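Local coordinates for aspartate carbamoyltransferase (Leishmania major, PDB 7K46), which probably catalyses the transfer of a carbamoyl group from carbamoyl phosphate to L-aspartate, an early step of pyrimidine biosynthesis, at residues S178-L183 with A204-H209; I195-L200 with A267-D272; L147-I152 with G157-I162. All coordinates share one frame; numbering follows the deposited sequence.

All three contacts involve the aspartate-binding half of the chain, a parallel sheet flanked by helices. Contact 1 pairs two neighbouring helices over that sheet; contact 2 lies about 19 Å from it, centre to centre, and is tied to it by sequence, since residues 195-200 lead towards the helix that begins at 204. Contact 3, with its centre about 17 Å from that of contact 1, sits where the helix shared with the carbamoyl-phosphate half turns into strand 163-167, the central strand of the sheet. It touches contact 1 directly, Leu182 CD2 lying 3.4 Å from Ile149 CD1. Contacts 2 and 3 stay about 13 Å apart at their nearest atoms.

Contact 1 of 3, residues S178-L183 with A204-H209; sequences SLLKLL and AEVLEH
Lys181 lays its aliphatic chain over one face of the His209 imidazole, running across the histidine side chain. The CH-pi contact is made by Lys181 CD, 3.9 Å from the centroid of the His209 ring and 24° off its normal, thus displaced towards the rim on the CD2 side; the closest pair is Lys181 CD to His209 CD2 at 3.6 Å. An extended lysine chain beyond CG carries the amine along the ring, and NZ ends 4.2 Å from His209 ND1 without bonding to it. The two helices, 174-186 and 204-217, run nearly parallel here, 14° between the segment axes and 10.2 Å apart. They lie side by side over strand 191-195, which comes between them in the chain, in the Rossmann-like alpha/beta arrangement of the aspartate-binding domain. The apolar part of the contact is deeper: Leu180 CD2 meets Val206 CG1 at 4.1 Å, both residues being buried. Leu180 has CG anti to its backbone N (chi1 173°), which sends the branch towards the second helix. Beneath it lie Val192 of strand 191-195 and Leu166 of strand 163-167, while Leu183 packs on Ile149 of helix 142-156.

Contact 2 of 3, residues I195-L200 with A267-D272; sequences IAPAGL and ASLLID
Leu269 reaches two residues at once, one with each of its methyls. Its CD2 comes up to Ile195 CG2 at 3.8 Å, the two side chains lying antiparallel, flank to flank, methyl against methyl. Its CD1 takes the other partner and lies 3.8 Å from Pro197 CD, with Pro197 CG slightly farther off at 4.1 Å; here the leucine lies crosswise to the proline, whose CD and, less closely, CG do the touching. With CG anti to the carbonyl carbon (chi1 -52°) the leucine branch point is aimed at the loop, and its two methyls divide between the partners. In Ile195 it is CG2, anti to the backbone N, that faces the leucine, whereas the CG1 branch leads off elsewhere. The contact joins the C-terminal end of strand 191-195, next to the edge strand 220-224 of the parallel sheet in this Rossmann-like domain, and the loop that follows it to residues 267-269, at the loosely bonded end of helix 262-269. Both Ile195 and Leu269 also rest on Ile167 of the adjacent strand 163-167, and Leu269 touches Leu243 as well. At the proline a type II beta turn begins, running to Leu200 and closed by Leu200 N to Pro197 O at 2.9 Å, with Gly199 at positive phi. Beyond the leucine, Asp272 is the N-cap of the next helix: its OD1 accepts from the backbone N of Arg275.

Contact 3 of 3, residues L147-I152 with G157-I162; sequences LDILTI and GAVDGI
Ile152 has CG1 beside its backbone N (chi1 -63°) and CG2 anti to that N, which turns the CG2 methyl to the loop; Val159 has CG1 anti to its backbone N (chi1 -178°), which leaves CG2, anti to the carbonyl carbon, as the methyl that meets it. Ile152 CG2 and Val159 CG2 are 3.9 Å apart, the valine lying crosswise to the isoleucine. Val159 CG2 also sits 3.8 Å from Ile149 O and 4.1 Å from Ile149 CG2, which places it against one turn of the helix between residues 149 and 152. Ile152 CG2 has two further neighbours, the backbone Ala158 O at 3.9 Å and Ile162 CD1 at 4.0 Å. The chain here ends helix 142-156, leaves it at Gly157 with positive phi, and folds back along its last turns to start strand 163-167, making this the alpha-to-beta connection that leads into the aspartate-binding domain. A type II turn from Val159 to Ile162 directs the chain into the strand, with a backbone bond from Ile162 N to Val159 O at 3.3 Å. Phe187 lies against Ile149, Val159 and Asp160, and the Asp160 carboxylate forms a salt bridge with Arg23 while accepting a bond from Ala188 N.

Contact 1 of 3, residues S178-L183 with A204-H209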
# COMPACT_ATOMS: atom_id res chain seq x y z
N SER A 178 12.93 -0.56 29.14
CA SER A 178 14.03 -0.26 28.23
C SER A 178 14.34 1.23 28.20
O SER A 178 15.51 1.63 28.16
CB SER A 178 13.68 -0.76 26.83
OG SER A 178 14.73 -0.52 25.91
N LEU A 179 13.30 2.07 28.22
CA LEU A 179 13.53 3.51 28.22
C LEU A 179 14.29 3.94 29.47
O LEU A 179 15.25 4.73 29.38
CB LEU A 179 12.19 4.27 28.12
CG LEU A 179 12.32 5.80 28.12
CD1 LEU A 179 13.07 6.30 26.88
CD2 LEU A 179 10.97 6.48 28.24
N LEU A 180 13.91 3.42 30.63
CA LEU A 180 14.63 3.75 31.86
C LEU A 180 16.09 3.30 31.78
O LEU A 180 17.01 4.06 32.12
CB LEU A 180 13.94 3.11 33.06
CG LEU A 180 14.69 3.25 34.38
CD1 LEU A 180 14.87 4.73 34.72
CD2 LEU A 180 13.95 2.52 35.51
N LYS A 181 16.33 2.07 31.32
CA LYS A 181 17.71 1.58 31.21
C LYS A 181 18.52 2.49 30.30
O LYS A 181 19.66 2.85 30.62
CB LYS A 181 17.74 0.15 30.67
CG LYS A 181 17.16 -0.91 31.60
CD LYS A 181 17.17 -2.23 30.85
CE LYS A 181 16.46 -3.32 31.62
NZ LYS A 181 16.54 -4.60 30.86
N LEU A 182 17.95 2.88 29.16
CA LEU A 182 18.66 3.72 28.20
C LEU A 182 18.97 5.09 28.79
O LEU A 182 20.08 5.61 28.63
CB LEU A 182 17.84 3.85 26.92
CG LEU A 182 18.55 4.51 25.75
CD1 LEU A 182 19.64 3.59 25.26
CD2 LEU A 182 17.57 4.83 24.64
N LEU A 183 17.99 5.70 29.47
CA LEU A 183 18.20 7.03 30.03
C LEU A 183 19.27 7.00 31.12
O LEU A 183 20.17 7.85 31.14
CB LEU A 183 16.87 7.57 30.59
CG LEU A 183 15.79 7.98 29.58
CD1 LEU A 183 14.48 8.38 30.27
CD2 LEU A 183 16.29 9.11 28.71
N ALA A 204 11.91 -5.34 40.39
CA ALA A 204 13.19 -5.24 41.09
C ALA A 204 14.36 -5.56 40.17
O ALA A 204 15.44 -4.99 40.33
CB ALA A 204 13.20 -6.18 42.29
N GLU A 205 14.16 -6.46 39.21
CA GLU A 205 15.24 -6.82 38.30
C GLU A 205 15.68 -5.62 37.45
O GLU A 205 16.85 -5.53 37.07
CB GLU A 205 14.81 -7.98 37.39
CG GLU A 205 15.92 -8.50 36.48
CD GLU A 205 15.44 -9.55 35.49
OE1 GLU A 205 14.25 -9.51 35.08
OE2 GLU A 205 16.25 -10.42 35.11
N VAL A 206 14.76 -4.71 37.14
CA VAL A 206 15.12 -3.53 36.36
C VAL A 206 15.89 -2.53 37.21
O VAL A 206 16.86 -1.92 36.75
CB VAL A 206 13.86 -2.89 35.74
CG1 VAL A 206 14.21 -1.58 35.04
CG2 VAL A 206 13.20 -3.86 34.76
N LEU A 207 15.48 -2.35 38.47
CA LEU A 207 16.25 -1.49 39.37
C LEU A 207 17.65 -2.05 39.61
O LEU A 207 18.63 -1.30 39.70
CB LEU A 207 15.50 -1.30 40.69
CG LEU A 207 14.15 -0.60 40.59
CD1 LEU A 207 13.49 -0.44 41.98
CD2 LEU A 207 14.28 0.75 39.87
N GLU A 208 17.77 -3.38 39.72
CA GLU A 208 19.09 -3.97 39.84
C GLU A 208 19.91 -3.72 38.58
O GLU A 208 21.11 -3.48 38.65
CB GLU A 208 18.98 -5.47 40.14
N HIS A 209 19.25 -3.76 37.42
CA HIS A 209 19.97 -3.57 36.16
C HIS A 209 20.59 -2.18 36.07
O HIS A 209 21.72 -2.03 35.61
CB HIS A 209 19.04 -3.80 34.97
CG HIS A 209 19.74 -3.70 33.65
ND1 HIS A 209 20.16 -4.81 32.94
CD2 HIS A 209 20.11 -2.62 32.92
CE1 HIS A 209 20.75 -4.41 31.82
NE2 HIS A 209 20.73 -3.09 31.79

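Contact 2 of 3, residues I195-L200 with A267-D272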
# COMPACT_ATOMS: atom_id res chain seq x y z
N ILE A 195 5.91 6.15 39.06
CA ILE A 195 4.55 6.35 39.55
C ILE A 195 3.69 5.21 39.02
O ILE A 195 3.43 5.14 37.81
CB ILE A 195 3.96 7.70 39.12
CG1 ILE A 195 4.94 8.86 39.41
CG2 ILE A 195 2.59 7.91 39.76
CD1 ILE A 195 5.23 9.06 40.89
N ALA A 196 3.23 4.33 39.90
CA ALA A 196 2.48 3.16 39.47
C ALA A 196 1.52 2.76 40.58
O ALA A 196 1.85 2.90 41.76
CB ALA A 196 3.41 1.99 39.14
N PRO A 197 0.34 2.24 40.23
CA PRO A 197 -0.56 1.73 41.27
C PRO A 197 0.07 0.60 42.06
O PRO A 197 1.00 -0.08 41.60
CB PRO A 197 -1.78 1.24 40.47
CG PRO A 197 -1.67 1.85 39.11
CD PRO A 197 -0.20 2.09 38.87
N ALA A 198 -0.45 0.39 43.27
CA ALA A 198 0.02 -0.68 44.14
C ALA A 198 0.03 -2.02 43.40
O ALA A 198 -0.98 -2.42 42.81
CB ALA A 198 -0.86 -0.78 45.38
N GLY A 199 1.17 -2.70 43.43
CA GLY A 199 1.31 -3.98 42.77
C GLY A 199 1.80 -3.92 41.33
O GLY A 199 2.11 -4.97 40.76
N LEU A 200 1.86 -2.73 40.73
CA LEU A 200 2.32 -2.57 39.36
C LEU A 200 3.65 -1.83 39.31
O LEU A 200 3.95 -1.13 38.33
CB LEU A 200 1.26 -1.85 38.52
CG LEU A 200 -0.10 -2.53 38.37
CD1 LEU A 200 -1.00 -1.75 37.42
CD2 LEU A 200 0.07 -3.98 37.89
N ALA A 267 -7.53 7.89 39.03
CA ALA A 267 -7.50 9.29 39.46
C ALA A 267 -6.11 9.71 39.94
O ALA A 267 -5.73 10.87 39.75
CB ALA A 267 -8.54 9.52 40.55
N SER A 268 -5.35 8.80 40.54
CA SER A 268 -4.04 9.17 41.06
C SER A 268 -2.98 9.28 39.97
O SER A 268 -1.92 9.87 40.22
CB SER A 268 -3.59 8.17 42.13
OG SER A 268 -3.65 6.83 41.67
N LEU A 269 -3.22 8.74 38.77
CA LEU A 269 -2.28 8.86 37.67
C LEU A 269 -2.72 9.87 36.61
O LEU A 269 -1.90 10.24 35.76
CB LEU A 269 -2.07 7.50 36.99
CG LEU A 269 -1.70 6.23 37.78
CD1 LEU A 269 -0.98 5.24 36.86
CD2 LEU A 269 -0.85 6.51 39.00
N LEU A 270 -3.98 10.31 36.65
CA LEU A 270 -4.53 11.16 35.60
C LEU A 270 -3.75 12.47 35.47
O LEU A 270 -3.45 13.13 36.46
CB LEU A 270 -6.00 11.47 35.91
CG LEU A 270 -6.68 12.53 35.02
CD1 LEU A 270 -6.74 12.05 33.58
CD2 LEU A 270 -8.08 12.88 35.54
N ILE A 271 -3.43 12.84 34.23
CA ILE A 271 -2.84 14.15 33.95
C ILE A 271 -3.90 14.97 33.21
O ILE A 271 -4.33 14.59 32.11
CB ILE A 271 -1.54 14.04 33.13
CG1 ILE A 271 -0.45 13.32 33.94
CG2 ILE A 271 -1.03 15.43 32.75
CD1 ILE A 271 0.76 12.95 33.10
N ASP A 272 -4.33 16.07 33.82
CA ASP A 272 -5.31 16.96 33.22
C ASP A 272 -4.92 18.40 33.57
O ASP A 272 -3.85 18.65 34.12
CB ASP A 272 -6.74 16.61 33.68
CG ASP A 272 -6.90 16.65 35.20
OD1 ASP A 272 -5.91 16.95 35.91
OD2 ASP A 272 -8.02 16.37 35.68

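Contact 3 of 3, residues L147-I152 with G157-I162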
# COMPACT_ATOMS: atom_id res chain seq x y z
N LEU A 147 13.15 8.29 19.64
CA LEU A 147 12.29 9.46 19.43
C LEU A 147 11.87 10.10 20.75
O LEU A 147 11.68 11.33 20.80
CB LEU A 147 11.06 9.08 18.59
CG LEU A 147 9.81 8.45 19.21
CD1 LEU A 147 8.85 9.51 19.75
CD2 LEU A 147 9.09 7.59 18.15
N ASP A 148 11.69 9.31 21.81
CA ASP A 148 11.38 9.90 23.11
C ASP A 148 12.53 10.78 23.58
O ASP A 148 12.32 11.89 24.10
CB ASP A 148 11.10 8.80 24.15
CG ASP A 148 9.80 8.04 23.89
OD1 ASP A 148 8.96 8.49 23.07
OD2 ASP A 148 9.62 6.98 24.52
N ILE A 149 13.77 10.31 23.41
CA ILE A 149 14.94 11.10 23.80
C ILE A 149 15.02 12.37 22.97
O ILE A 149 15.28 13.46 23.49
CB ILE A 149 16.22 10.26 23.68
CG1 ILE A 149 16.24 9.15 24.72
CG2 ILE A 149 17.45 11.14 23.80
CD1 ILE A 149 17.42 8.24 24.54
N LEU A 150 14.83 12.24 21.65
CA LEU A 150 14.84 13.42 20.78
C LEU A 150 13.79 14.44 21.21
O LEU A 150 14.07 15.65 21.23
CB LEU A 150 14.60 13.00 19.33
CG LEU A 150 14.39 14.14 18.32
CD1 LEU A 150 15.59 15.11 18.30
CD2 LEU A 150 14.14 13.55 16.95
N THR A 151 12.59 13.98 21.56
CA THR A 151 11.53 14.89 21.97
C THR A 151 11.95 15.68 23.20
O THR A 151 11.79 16.91 23.24
CB THR A 151 10.24 14.10 22.25
OG1 THR A 151 9.84 13.40 21.07
CG2 THR A 151 9.11 15.07 22.66
N ILE A 152 12.49 15.00 24.21
CA ILE A 152 12.94 15.72 25.40
C ILE A 152 14.00 16.74 25.03
O ILE A 152 13.90 17.92 25.39
CB ILE A 152 13.47 14.72 26.45
CG1 ILE A 152 12.35 13.79 26.91
CG2 ILE A 152 14.05 15.47 27.65
CD1 ILE A 152 12.85 12.62 27.75
N GLY A 157 15.81 21.40 25.47
CA GLY A 157 17.17 21.82 25.19
C GLY A 157 18.23 20.86 25.67
O GLY A 157 19.39 20.98 25.25
N ALA A 158 17.88 19.91 26.54
CA ALA A 158 18.84 18.94 27.06
C ALA A 158 18.08 17.80 27.74
O ALA A 158 16.95 17.99 28.21
CB ALA A 158 19.81 19.58 28.06
N VAL A 159 18.72 16.64 27.79
CA VAL A 159 18.23 15.50 28.57
C VAL A 159 19.00 15.36 29.88
O VAL A 159 18.40 15.08 30.92
CB VAL A 159 18.30 14.20 27.75
CG1 VAL A 159 17.75 13.04 28.56
CG2 VAL A 159 17.53 14.34 26.44
N ASP A 160 20.32 15.53 29.82
CA ASP A 160 21.10 15.70 31.04
C ASP A 160 20.41 16.67 31.98
O ASP A 160 19.95 17.74 31.56
CB ASP A 160 22.50 16.21 30.69
CG ASP A 160 23.36 15.18 29.98
OD1 ASP A 160 23.15 13.96 30.20
OD2 ASP A 160 24.26 15.61 29.23
N GLY A 161 20.33 16.29 33.25
CA GLY A 161 19.84 17.17 34.29
C GLY A 161 18.36 17.07 34.62
O GLY A 161 17.93 17.70 35.59
N ILE A 162 17.57 16.28 33.88
CA ILE A 162 16.12 16.34 34.04
C ILE A 162 15.66 15.48 35.21
O ILE A 162 16.31 14.50 35.60
CB ILE A 162 15.38 15.92 32.75
CG1 ILE A 162 15.60 14.43 32.45
CG2 ILE A 162 15.73 16.83 31.58
CD1 ILE A 162 14.71 13.91 31.31